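Local coordinates for uncharacterized protein C4B3.07 (Schizosaccharomyces pombe, PDB 3QTM) that directly inhibits Ofd1, probably thereby stabilising the Sre1 transcription factor domain in hypoxic gene control, and is required for correct translation termination, at residues V137-H140 / S145-N148; I149-L154 / F196-Q201; K32-D37 / A229-I234; M28-L33 / T181-R186. All blocks are in the same frame, centred on the assembly; numbering follows the deposited sequence.

Contact 1: V137-H140 / S145-N148; sequences VWRH and SLAN
His140 and Leu146 bring their backbones closest here, with CA atoms 5.0 Å apart, where the last turn of helix 119-142 meets the loop that doubles back beside it. Leu146 turns its side chain toward the helix. Its CG stands beside the backbone N and anti to the carbonyl carbon (chi1 -70°), and the CD1 branch does most of the touching. This methyl lies 3.8 Å from Arg139 CB and, further along the same chain, covers one face of the guanidinium, 3.7 Å from Arg139 NH2. The arginine chain bends at chi3 (51°), which brings its flat end round beside the methyl. The polar edge of that group is engaged elsewhere: Arg139 NH1 forms a salt bridge with Glu98, and NE forms one with Glu143. The methyl therefore packs on a cation already fixed by two acidic residues. The loop joins helix 119-142 to helix 151-170, successive helices of an all-helical chain whose family belongs to the tetratricopeptide-repeat clan, and the contact closes the tight connection between them. The next residue, His140, carries its ring to the loop carbonyls. Leu146 O lies 3.3 Å from His140 CD2, meeting the ring obliquely. A water in the plane of the imidazole, at its edge, stands 3.0 Å from His140 NE2 and donates to Ala147 O at 2.8 Å, linking the ring to the loop backbone. The ring also touches Val151 and Leu154 of the following helix.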
loop_
_atom_site.group_PDB
_atom_site.type_symbol
_atom_site.label_atom_id
_atom_site.label_comp_id
_atom_site.label_asym_id
_atom_site.label_seq_id
_atom_site.Cartn_x
_atom_site.Cartn_y
_atom_site.Cartn_z
ATOM N N VAL A 137 16.351 -3.943 2.592
ATOM C CA VAL A 137 16.229 -5.354 2.231
ATOM C C VAL A 137 17.100 -5.674 1.017
ATOM O O VAL A 137 17.825 -6.674 1.011
ATOM C CB VAL A 137 14.776 -5.762 1.956
ATOM C CG1 VAL A 137 14.704 -7.222 1.518
ATOM C CG2 VAL A 137 13.908 -5.543 3.196
ATOM N N TRP A 138 17.046 -4.817 0.000
ATOM C CA TRP A 138 17.928 -4.962 -1.154
ATOM C C TRP A 138 19.397 -4.904 -0.729
ATOM O O TRP A 138 20.216 -5.683 -1.211
ATOM C CB TRP A 138 17.664 -3.877 -2.217
ATOM C CG TRP A 138 18.453 -4.118 -3.496
ATOM C CD1 TRP A 138 18.044 -4.843 -4.589
ATOM C CD2 TRP A 138 19.788 -3.669 -3.796
ATOM N NE1 TRP A 138 19.035 -4.858 -5.548
ATOM C CE2 TRP A 138 20.115 -4.151 -5.086
ATOM C CE3 TRP A 138 20.731 -2.898 -3.108
ATOM C CZ2 TRP A 138 21.345 -3.893 -5.691
ATOM C CZ3 TRP A 138 21.956 -2.646 -3.712
ATOM C CH2 TRP A 138 22.249 -3.137 -4.992
ATOM N N ARG A 139 19.745 -3.972 0.156
ATOM C CA ARG A 139 21.140 -3.838 0.559
ATOM C C ARG A 139 21.617 -5.095 1.316
ATOM O O ARG A 139 22.728 -5.592 1.100
ATOM C CB ARG A 139 21.368 -2.550 1.362
ATOM C CG ARG A 139 21.216 -1.265 0.528
ATOM C CD ARG A 139 21.409 0.017 1.357
ATOM N NE ARG A 139 22.644 -0.021 2.130
ATOM C CZ ARG A 139 22.891 0.717 3.207
ATOM N NH1 ARG A 139 21.991 1.579 3.668
ATOM N NH2 ARG A 139 24.049 0.590 3.826
ATOM N N HIS A 140 20.762 -5.610 2.189
ATOM C CA HIS A 140 21.059 -6.840 2.904
ATOM C C HIS A 140 21.415 -7.977 1.936
ATOM O O HIS A 140 22.359 -8.719 2.166
ATOM C CB HIS A 140 19.864 -7.257 3.747
ATOM C CG HIS A 140 20.075 -8.539 4.485
ATOM N ND1 HIS A 140 19.659 -9.758 3.996
ATOM C CD2 HIS A 140 20.672 -8.794 5.674
ATOM C CE1 HIS A 140 19.978 -10.708 4.859
ATOM N NE2 HIS A 140 20.594 -10.148 5.887
ATOM N N SER A 145 28.721 -5.970 3.153
ATOM C CA SER A 145 28.855 -5.412 4.486
ATOM C C SER A 145 27.690 -5.822 5.377
ATOM O O SER A 145 27.857 -5.981 6.582
ATOM C CB SER A 145 28.965 -3.886 4.416
ATOM O OG SER A 145 27.964 -3.317 3.579
ATOM N N LEU A 146 26.517 -6.007 4.776
ATOM C CA LEU A 146 25.275 -6.192 5.532
ATOM C C LEU A 146 24.792 -7.633 5.553
ATOM O O LEU A 146 23.797 -7.950 6.203
ATOM C CB LEU A 146 24.161 -5.276 4.993
ATOM C CG LEU A 146 24.345 -3.781 5.277
ATOM C CD1 LEU A 146 23.244 -2.961 4.646
ATOM C CD2 LEU A 146 24.405 -3.510 6.774
ATOM N N ALA A 147 25.506 -8.502 4.848
ATOM C CA ALA A 147 25.116 -9.899 4.731
ATOM C C ALA A 147 24.802 -10.557 6.082
ATOM O O ALA A 147 23.760 -11.202 6.227
ATOM C CB ALA A 147 26.183 -10.699 3.969
ATOM N N ASN A 148 25.678 -10.396 7.073
ATOM C CA ASN A 148 25.454 -11.090 8.347
ATOM C C ASN A 148 24.702 -10.283 9.418
ATOM O O ASN A 148 24.661 -10.674 10.581
ATOM C CB ASN A 148 26.745 -11.712 8.898
ATOM C CG ASN A 148 26.478 -12.933 9.788
ATOM O OD1 ASN A 148 25.384 -13.079 10.349
ATOM N ND2 ASN A 148 27.480 -13.810 9.925
HETATM O O HOH W 1 21.630 -12.376 7.563
#

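Contact 2: I149-L154 / F196-Q201; sequences IPVTQL and FQFGDQ
Phe198, the first residue to leave helical geometry after helix 188-197, reaches toward Val151 and Thr152 at the start of helix 151-170. Its CB lies 4.0 Å from Thr152 CG2. CG, anti to the carbonyl carbon (chi1 -57°), which carries the ring across, stays beside the same methyl, and CD2 comes within 3.8 Å of Thr152 CG2. At the tip the neighbour changes: CE2 sits 3.2 Å from Val151 CG2 and CZ 3.3 Å from that methyl, a tight fit in which the two side chains cross at about a right angle. Pro150 is the N-cap of helix 151-170, and the ring meets that helix's first turn from the end of helix 188-197 in this alpha-helical, tetratricopeptide-related fold. It also meets the ring of Tyr194, four residues back in helix 188-197. Shortened to an alanine, this side chain is likely to leave the Val151 methyl without its aromatic partner and open a gap between the helix ends. Gln201, extended beyond CG, approaches Thr152 from the opposite direction. Its OE1 lies 3.3 Å from Thr152 OG1, a weak hydrogen bond at best, while a water accepts from Gln201 NE2 at 2.8 Å and stands 2.9 Å from Thr152 OG1.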
loop_
_atom_site.group_PDB
_atom_site.type_symbol
_atom_site.label_atom_id
_atom_site.label_comp_id
_atom_site.label_asym_id
_atom_site.label_seq_id
_atom_site.Cartn_x
_atom_site.Cartn_y
_atom_site.Cartn_z
ATOM N N ILE A 149 24.097 -9.167 9.017
ATOM C CA ILE A 149 23.101 -8.505 9.856
ATOM C C ILE A 149 21.708 -9.050 9.527
ATOM O O ILE A 149 21.275 -8.996 8.374
ATOM C CB ILE A 149 23.088 -6.984 9.639
ATOM C CG1 ILE A 149 24.516 -6.420 9.660
ATOM C CG2 ILE A 149 22.200 -6.320 10.690
ATOM C CD1 ILE A 149 25.193 -6.437 11.045
ATOM N N PRO A 150 21.004 -9.600 10.528
ATOM C CA PRO A 150 19.640 -10.087 10.262
ATOM C C PRO A 150 18.760 -8.960 9.722
ATOM O O PRO A 150 18.784 -7.865 10.293
ATOM C CB PRO A 150 19.136 -10.508 11.653
ATOM C CG PRO A 150 20.372 -10.770 12.449
ATOM C CD PRO A 150 21.426 -9.837 11.921
ATOM N N VAL A 151 17.987 -9.223 8.669
ATOM C CA VAL A 151 17.137 -8.195 8.084
ATOM C C VAL A 151 16.211 -7.554 9.113
ATOM O O VAL A 151 16.022 -6.339 9.114
ATOM C CB VAL A 151 16.273 -8.746 6.924
ATOM C CG1 VAL A 151 17.128 -9.460 5.915
ATOM C CG2 VAL A 151 15.236 -9.693 7.455
ATOM N N THR A 152 15.623 -8.365 9.990
ATOM C CA THR A 152 14.658 -7.824 10.943
ATOM C C THR A 152 15.340 -6.851 11.879
ATOM O O THR A 152 14.763 -5.839 12.261
ATOM C CB THR A 152 13.939 -8.922 11.731
ATOM O OG1 THR A 152 14.905 -9.775 12.352
ATOM C CG2 THR A 152 13.074 -9.754 10.789
ATOM N N GLN A 153 16.586 -7.148 12.228
ATOM C CA GLN A 153 17.368 -6.224 13.028
ATOM C C GLN A 153 17.521 -4.916 12.240
ATOM O O GLN A 153 17.331 -3.820 12.776
ATOM C CB GLN A 153 18.741 -6.843 13.333
ATOM C CG GLN A 153 19.640 -5.981 14.181
ATOM C CD GLN A 153 19.107 -5.800 15.600
ATOM O OE1 GLN A 153 18.294 -6.591 16.076
ATOM N NE2 GLN A 153 19.579 -4.759 16.282
ATOM N N LEU A 154 17.858 -5.050 10.959
ATOM C CA LEU A 154 18.099 -3.916 10.067
ATOM C C LEU A 154 16.899 -2.998 9.896
ATOM O O LEU A 154 17.035 -1.782 9.971
ATOM C CB LEU A 154 18.471 -4.430 8.678
ATOM C CG LEU A 154 19.903 -4.371 8.185
ATOM C CD1 LEU A 154 19.912 -4.644 6.686
ATOM C CD2 LEU A 154 20.507 -3.017 8.490
ATOM N N PHE A 196 4.415 -10.596 6.164
ATOM C CA PHE A 196 4.201 -11.934 5.629
ATOM C C PHE A 196 5.507 -12.741 5.638
ATOM O O PHE A 196 5.541 -13.886 6.090
ATOM C CB PHE A 196 3.625 -11.859 4.208
ATOM C CG PHE A 196 3.738 -13.149 3.439
ATOM C CD1 PHE A 196 2.890 -14.214 3.717
ATOM C CD2 PHE A 196 4.695 -13.299 2.445
ATOM C CE1 PHE A 196 2.996 -15.408 3.019
ATOM C CE2 PHE A 196 4.809 -14.490 1.740
ATOM C CZ PHE A 196 3.955 -15.546 2.026
ATOM N N GLN A 197 6.576 -12.130 5.136
ATOM C CA GLN A 197 7.866 -12.784 5.053
ATOM C C GLN A 197 8.401 -13.067 6.447
ATOM O O GLN A 197 9.014 -14.103 6.679
ATOM C CB GLN A 197 8.860 -11.915 4.284
ATOM C CG GLN A 197 8.540 -11.741 2.805
ATOM C CD GLN A 197 9.469 -12.538 1.913
ATOM O OE1 GLN A 197 10.649 -12.713 2.230
ATOM N NE2 GLN A 197 8.946 -13.021 0.787
ATOM N N PHE A 198 8.150 -12.152 7.377
ATOM C CA PHE A 198 8.791 -12.212 8.687
ATOM C C PHE A 198 7.805 -12.162 9.843
ATOM O O PHE A 198 8.144 -11.727 10.939
ATOM C CB PHE A 198 9.823 -11.083 8.817
ATOM C CG PHE A 198 10.877 -11.112 7.747
ATOM C CD1 PHE A 198 10.725 -10.374 6.583
ATOM C CD2 PHE A 198 12.013 -11.899 7.895
ATOM C CE1 PHE A 198 11.688 -10.409 5.587
ATOM C CE2 PHE A 198 12.976 -11.941 6.908
ATOM C CZ PHE A 198 12.815 -11.196 5.747
ATOM N N GLY A 199 6.586 -12.617 9.599
ATOM C CA GLY A 199 5.549 -12.562 10.613
ATOM C C GLY A 199 5.795 -13.546 11.737
ATOM O O GLY A 199 5.134 -13.492 12.777
ATOM N N ASP A 200 6.752 -14.444 11.517
ATOM C CA ASP A 200 7.125 -15.455 12.499
ATOM C C ASP A 200 7.507 -14.801 13.818
ATOM O O ASP A 200 7.279 -15.359 14.887
ATOM C CB ASP A 200 8.309 -16.276 11.980
ATOM C CG ASP A 200 8.331 -17.689 12.535
ATOM O OD1 ASP A 200 9.011 -17.925 13.561
ATOM O OD2 ASP A 200 7.663 -18.565 11.940
ATOM N N GLN A 201 8.080 -13.605 13.733
ATOM C CA GLN A 201 8.635 -12.933 14.901
ATOM C C GLN A 201 7.604 -12.105 15.671
ATOM O O GLN A 201 7.863 -11.657 16.788
ATOM C CB GLN A 201 9.813 -12.054 14.479
ATOM C CG GLN A 201 10.647 -12.675 13.361
ATOM C CD GLN A 201 12.110 -12.270 13.422
ATOM O OE1 GLN A 201 12.455 -11.211 13.955
ATOM N NE2 GLN A 201 12.983 -13.117 12.878
HETATM O O HOH W 2 15.721 -12.498 12.580
#

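Contact 3: K32-D37 / A229-I234; sequences KLENDD and AYYKLI
Glu34 and Tyr231 reach for each other from opposite directions, carboxylate against phenol, with their planes turned 36° apart. The glutamate stretches out from the end of helix 15-34, its CG anti to the backbone N (chi1 179°) and the chain extended beyond it, so that the carboxylate spans most of the distance between two segments whose nearest CA atoms, those of Glu34 and Tyr231, are 11.8 Å apart. Tyr231 OH donates to Glu34 OE2 at 2.7 Å, a short bond made to the syn lone pair, on the side of the other oxygen; a water is the second donor to OE2. This oxygen lies at the edge of the Tyr231 ring, near its plane, 3.3 Å from Tyr231 CE1. Schellman geometry ends the glutamate's helix, with Asp36 at positive phi, while Asp37 caps the helix that follows. The bond thus ties a helix terminus near the start of the chain to the opening turns of helix 229-254, linking the N-terminal and C-terminal family regions of this helical-repeat protein. Tyr230 packs against one face of the phenol: its CD2 lies 3.5 Å above the plane of the Tyr231 ring, over the centre, edge presented to face. Tyr231 also rests on Pro182. The water, in the plane of the Tyr230 ring, lies 2.9 Å from Glu34 OE2 and 3.0 Å from Tyr230 OH.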
loop_
_atom_site.group_PDB
_atom_site.type_symbol
_atom_site.label_atom_id
_atom_site.label_comp_id
_atom_site.label_asym_id
_atom_site.label_seq_id
_atom_site.Cartn_x
_atom_site.Cartn_y
_atom_site.Cartn_z
ATOM N N LYS A 32 0.798 12.939 -14.322
ATOM C CA LYS A 32 1.706 12.604 -15.415
ATOM C C LYS A 32 2.248 11.179 -15.285
ATOM O O LYS A 32 2.333 10.438 -16.272
ATOM C CB LYS A 32 2.867 13.593 -15.476
ATOM C CG LYS A 32 2.465 14.986 -15.952
ATOM C CD LYS A 32 1.978 14.951 -17.389
ATOM C CE LYS A 32 1.271 16.244 -17.756
ATOM N NZ LYS A 32 0.944 16.298 -19.199
ATOM N N LEU A 33 2.619 10.801 -14.066
ATOM C CA LEU A 33 3.109 9.457 -13.827
ATOM C C LEU A 33 2.039 8.450 -14.254
ATOM O O LEU A 33 2.324 7.482 -14.968
ATOM C CB LEU A 33 3.468 9.272 -12.355
ATOM C CG LEU A 33 4.037 7.897 -11.996
ATOM C CD1 LEU A 33 5.224 7.588 -12.890
ATOM C CD2 LEU A 33 4.439 7.837 -10.522
ATOM N N GLU A 34 0.805 8.697 -13.827
ATOM C CA GLU A 34 -0.325 7.821 -14.130
ATOM C C GLU A 34 -0.574 7.644 -15.631
ATOM O O GLU A 34 -1.028 6.587 -16.069
ATOM C CB GLU A 34 -1.584 8.359 -13.468
ATOM C CG GLU A 34 -2.828 7.539 -13.736
ATOM C CD GLU A 34 -4.028 8.067 -12.976
ATOM O OE1 GLU A 34 -4.387 9.243 -13.183
ATOM O OE2 GLU A 34 -4.610 7.309 -12.173
ATOM N N ASN A 35 -0.287 8.684 -16.406
ATOM C CA ASN A 35 -0.371 8.616 -17.854
ATOM C C ASN A 35 0.913 8.124 -18.513
ATOM O O ASN A 35 1.104 8.288 -19.718
ATOM C CB ASN A 35 -0.748 9.979 -18.421
ATOM C CG ASN A 35 -2.223 10.251 -18.310
ATOM O OD1 ASN A 35 -2.642 11.155 -17.587
ATOM N ND2 ASN A 35 -3.032 9.448 -19.006
ATOM N N ASP A 36 1.795 7.533 -17.715
ATOM C CA ASP A 36 3.050 6.987 -18.227
ATOM C C ASP A 36 3.916 8.036 -18.925
ATOM O O ASP A 36 4.682 7.713 -19.832
ATOM C CB ASP A 36 2.780 5.810 -19.168
ATOM C CG ASP A 36 1.895 4.748 -18.530
ATOM O OD1 ASP A 36 2.219 4.303 -17.403
ATOM O OD2 ASP A 36 0.878 4.361 -19.153
ATOM N N ASP A 37 3.792 9.290 -18.501
ATOM C CA ASP A 37 4.691 10.339 -18.968
ATOM C C ASP A 37 5.690 10.630 -17.865
ATOM O O ASP A 37 5.525 11.576 -17.098
ATOM C CB ASP A 37 3.920 11.609 -19.326
ATOM C CG ASP A 37 4.776 12.612 -20.088
ATOM O OD1 ASP A 37 4.189 13.544 -20.688
ATOM O OD2 ASP A 37 6.026 12.460 -20.108
ATOM N N ALA A 229 -14.675 4.349 -10.091
ATOM C CA ALA A 229 -14.571 2.910 -9.931
ATOM C C ALA A 229 -13.121 2.458 -10.065
ATOM O O ALA A 229 -12.645 1.609 -9.306
ATOM C CB ALA A 229 -15.461 2.200 -10.955
ATOM N N TYR A 230 -12.426 3.044 -11.031
ATOM C CA TYR A 230 -11.024 2.731 -11.288
ATOM C C TYR A 230 -10.161 2.752 -10.018
ATOM O O TYR A 230 -9.300 1.891 -9.828
ATOM C CB TYR A 230 -10.451 3.699 -12.326
ATOM C CG TYR A 230 -8.967 3.533 -12.544
ATOM C CD1 TYR A 230 -8.471 2.535 -13.384
ATOM C CD2 TYR A 230 -8.053 4.364 -11.906
ATOM C CE1 TYR A 230 -7.095 2.370 -13.583
ATOM C CE2 TYR A 230 -6.685 4.204 -12.090
ATOM C CZ TYR A 230 -6.210 3.213 -12.931
ATOM O OH TYR A 230 -4.850 3.064 -13.115
ATOM N N TYR A 231 -10.383 3.737 -9.153
ATOM C CA TYR A 231 -9.590 3.843 -7.922
ATOM C C TYR A 231 -10.098 2.942 -6.803
ATOM O O TYR A 231 -9.299 2.367 -6.062
ATOM C CB TYR A 231 -9.469 5.302 -7.456
ATOM C CG TYR A 231 -8.770 6.167 -8.487
ATOM C CD1 TYR A 231 -7.396 6.070 -8.684
ATOM C CD2 TYR A 231 -9.490 7.053 -9.287
ATOM C CE1 TYR A 231 -6.748 6.842 -9.639
ATOM C CE2 TYR A 231 -8.858 7.836 -10.250
ATOM C CZ TYR A 231 -7.484 7.727 -10.418
ATOM O OH TYR A 231 -6.845 8.492 -11.363
ATOM N N LYS A 232 -11.419 2.822 -6.676
ATOM C CA LYS A 232 -11.994 1.899 -5.705
ATOM C C LYS A 232 -11.439 0.490 -5.927
ATOM O O LYS A 232 -11.178 -0.238 -4.983
ATOM C CB LYS A 232 -13.510 1.877 -5.816
ATOM C CG LYS A 232 -14.195 3.168 -5.465
ATOM C CD LYS A 232 -15.696 3.004 -5.586
ATOM C CE LYS A 232 -16.441 4.296 -5.302
ATOM N NZ LYS A 232 -17.912 4.077 -5.379
ATOM N N LEU A 233 -11.250 0.123 -7.189
ATOM C CA LEU A 233 -10.730 -1.192 -7.541
ATOM C C LEU A 233 -9.342 -1.454 -6.982
ATOM O O LEU A 233 -9.082 -2.509 -6.396
ATOM C CB LEU A 233 -10.684 -1.357 -9.060
ATOM C CG LEU A 233 -11.879 -2.042 -9.702
ATOM C CD1 LEU A 233 -11.742 -2.039 -11.228
ATOM C CD2 LEU A 233 -11.972 -3.464 -9.154
ATOM N N ILE A 234 -8.435 -0.507 -7.189
ATOM C CA ILE A 234 -7.065 -0.670 -6.723
ATOM C C ILE A 234 -7.029 -0.873 -5.204
ATOM O O ILE A 234 -6.348 -1.771 -4.704
ATOM C CB ILE A 234 -6.173 0.537 -7.109
ATOM C CG1 ILE A 234 -6.204 0.754 -8.634
ATOM C CG2 ILE A 234 -4.746 0.325 -6.578
ATOM C CD1 ILE A 234 -5.309 1.880 -9.132
HETATM O O HOH W 3 -3.105 4.915 -11.438
#

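Contact 4: M28-L33 / T181-R186; sequences MSREKL and TPDSLR
Asp183 OD2 is gripped by two nitrogens of Arg30: NH2 donates at 3.0 Å in a fairly straight bond (159°) to its syn lone pair, and NE adds a weak bond at 3.4 Å. Asp183 CG stands anti to the backbone N (chi1 176°), which points the carboxylate toward Arg30. OD2 lies in the plane of the guanidinium, at its edge, although the carboxylate is tilted 41° from that plane. The other oxygen, OD1, belongs to Arg186, which comes side-on from one face of the carboxylate with NE at 3.0 Å and NH2 at 2.9 Å. The two guanidiniums are nearly parallel, and their NH2 atoms come within 3.4 Å of each other. Glu82 in helix 67-82 forms salt bridges with both arginines. Leu33 CD2 lies 3.4 Å above the plane of the Arg30 guanidinium, offset toward its rim. With the carboxylate gone, as in an alanine, both arginines would probably lose a shared anion and helix and loop their salt bridge. Thr181 OG1 accepts from Ser184 N at 3.0 Å, an ST motif, and a type I turn runs from Asp183 to Arg186. The whole is a salt-bridge network joining helix 15-34 to the turn that leads into helix 188-197.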
loop_
_atom_site.group_PDB
_atom_site.type_symbol
_atom_site.label_atom_id
_atom_site.label_comp_id
_atom_site.label_asym_id
_atom_site.label_seq_id
_atom_site.Cartn_x
_atom_site.Cartn_y
_atom_site.Cartn_z
HETATM N N MSE A 28 0.209 17.241 -9.942
HETATM C CA MSE A 28 0.359 17.134 -11.380
HETATM C C MSE A 28 1.419 16.113 -11.769
HETATM O O MSE A 28 1.251 15.382 -12.743
HETATM C CB MSE A 28 0.750 18.488 -11.954
HETATM C CG MSE A 28 -0.402 19.297 -12.457
HETATM SE SE MSE A 28 0.291 20.675 -13.662
HETATM C CE MSE A 28 0.655 22.021 -12.306
ATOM N N SER A 29 2.528 16.084 -11.033
ATOM C CA SER A 29 3.566 15.090 -11.311
ATOM C C SER A 29 2.982 13.678 -11.182
ATOM O O SER A 29 3.351 12.783 -11.931
ATOM C CB SER A 29 4.783 15.272 -10.399
ATOM O OG SER A 29 4.605 14.578 -9.178
ATOM N N ARG A 30 2.052 13.489 -10.250
ATOM C CA ARG A 30 1.434 12.176 -10.070
ATOM C C ARG A 30 0.442 11.846 -11.198
ATOM O O ARG A 30 0.304 10.685 -11.576
ATOM C CB ARG A 30 0.761 12.044 -8.689
ATOM C CG ARG A 30 1.664 12.407 -7.493
ATOM C CD ARG A 30 3.025 11.705 -7.558
ATOM N NE ARG A 30 2.935 10.283 -7.209
ATOM C CZ ARG A 30 3.970 9.443 -7.222
ATOM N NH1 ARG A 30 5.190 9.871 -7.575
ATOM N NH2 ARG A 30 3.791 8.172 -6.877
ATOM N N GLU A 31 -0.246 12.860 -11.729
ATOM C CA GLU A 31 -1.133 12.664 -12.883
ATOM C C GLU A 31 -0.332 12.270 -14.122
ATOM O O GLU A 31 -0.739 11.390 -14.885
ATOM C CB GLU A 31 -1.931 13.942 -13.182
ATOM C CG GLU A 31 -2.893 14.348 -12.076
ATOM C CD GLU A 31 -3.400 15.779 -12.229
ATOM O OE1 GLU A 31 -3.124 16.414 -13.280
ATOM O OE2 GLU A 31 -4.070 16.270 -11.290
ATOM N N LYS A 32 0.798 12.939 -14.322
ATOM C CA LYS A 32 1.706 12.604 -15.415
ATOM C C LYS A 32 2.248 11.179 -15.285
ATOM O O LYS A 32 2.333 10.438 -16.272
ATOM C CB LYS A 32 2.867 13.593 -15.476
ATOM C CG LYS A 32 2.465 14.986 -15.952
ATOM C CD LYS A 32 1.978 14.951 -17.389
ATOM C CE LYS A 32 1.271 16.244 -17.756
ATOM N NZ LYS A 32 0.944 16.298 -19.199
ATOM N N LEU A 33 2.619 10.801 -14.066
ATOM C CA LEU A 33 3.109 9.457 -13.827
ATOM C C LEU A 33 2.039 8.450 -14.254
ATOM O O LEU A 33 2.324 7.482 -14.968
ATOM C CB LEU A 33 3.468 9.272 -12.355
ATOM C CG LEU A 33 4.037 7.897 -11.996
ATOM C CD1 LEU A 33 5.224 7.588 -12.890
ATOM C CD2 LEU A 33 4.439 7.837 -10.522
ATOM N N THR A 181 -4.407 8.879 -1.507
ATOM C CA THR A 181 -4.958 8.178 -2.662
ATOM C C THR A 181 -4.454 6.742 -2.698
ATOM O O THR A 181 -3.454 6.418 -2.040
ATOM C CB THR A 181 -4.475 8.829 -3.958
ATOM O OG1 THR A 181 -3.048 8.728 -4.021
ATOM C CG2 THR A 181 -4.884 10.323 -4.020
ATOM N N PRO A 182 -5.119 5.879 -3.493
ATOM C CA PRO A 182 -4.606 4.516 -3.674
ATOM C C PRO A 182 -3.150 4.494 -4.138
ATOM O O PRO A 182 -2.377 3.630 -3.702
ATOM C CB PRO A 182 -5.534 3.940 -4.748
ATOM C CG PRO A 182 -6.821 4.659 -4.518
ATOM C CD PRO A 182 -6.425 6.063 -4.154
ATOM N N ASP A 183 -2.765 5.432 -4.995
ATOM C CA ASP A 183 -1.384 5.467 -5.453
ATOM C C ASP A 183 -0.424 5.804 -4.305
ATOM O O ASP A 183 0.626 5.187 -4.157
ATOM C CB ASP A 183 -1.200 6.485 -6.568
ATOM C CG ASP A 183 0.245 6.606 -6.988
ATOM O OD1 ASP A 183 0.738 5.662 -7.648
ATOM O OD2 ASP A 183 0.885 7.626 -6.637
ATOM N N SER A 184 -0.781 6.782 -3.488
ATOM C CA SER A 184 0.106 7.151 -2.390
ATOM C C SER A 184 0.240 6.029 -1.361
ATOM O O SER A 184 1.162 6.047 -0.555
ATOM C CB SER A 184 -0.361 8.422 -1.696
ATOM O OG SER A 184 -1.364 8.125 -0.757
ATOM N N LEU A 185 -0.674 5.062 -1.371
ATOM C CA LEU A 185 -0.567 3.962 -0.419
ATOM C C LEU A 185 0.189 2.765 -0.972
ATOM O O LEU A 185 0.245 1.730 -0.326
ATOM C CB LEU A 185 -1.937 3.513 0.074
ATOM C CG LEU A 185 -2.736 4.522 0.895
ATOM C CD1 LEU A 185 -4.128 3.937 1.268
ATOM C CD2 LEU A 185 -1.934 4.903 2.124
ATOM N N ARG A 186 0.779 2.892 -2.156
ATOM C CA ARG A 186 1.528 1.761 -2.712
ATOM C C ARG A 186 2.631 1.219 -1.785
ATOM O O ARG A 186 2.853 0.019 -1.741
ATOM C CB ARG A 186 2.085 2.069 -4.103
ATOM C CG ARG A 186 1.138 1.690 -5.234
ATOM C CD ARG A 186 1.813 1.743 -6.616
ATOM N NE ARG A 186 2.124 3.112 -7.031
ATOM C CZ ARG A 186 3.359 3.601 -7.159
ATOM N NH1 ARG A 186 4.412 2.822 -6.915
ATOM N NH2 ARG A 186 3.543 4.869 -7.540
#

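Contacts 1 and 2 touch, their centres about 12 Å apart, and follow one another along the chain around the junction of helices 119-142 and 151-170. Contacts 3 and 4 form a second pair, about 7 Å between centres, sharing Lys32 and Leu33 of helix 15-34. The pairs are well separated: centres of contacts 1 and 3 are about 34 Å apart, and contacts 2 and 4 lie on opposite sides of the chain's centre. Contact 1 is nested within the loops closed by contacts 3 and 4, whereas contacts 2 and 4 cross along the chain. Helix 15-34 thus bonds both to the loop before helix 188-197 and to helix 229-254, tying distant parts of the helical chain together.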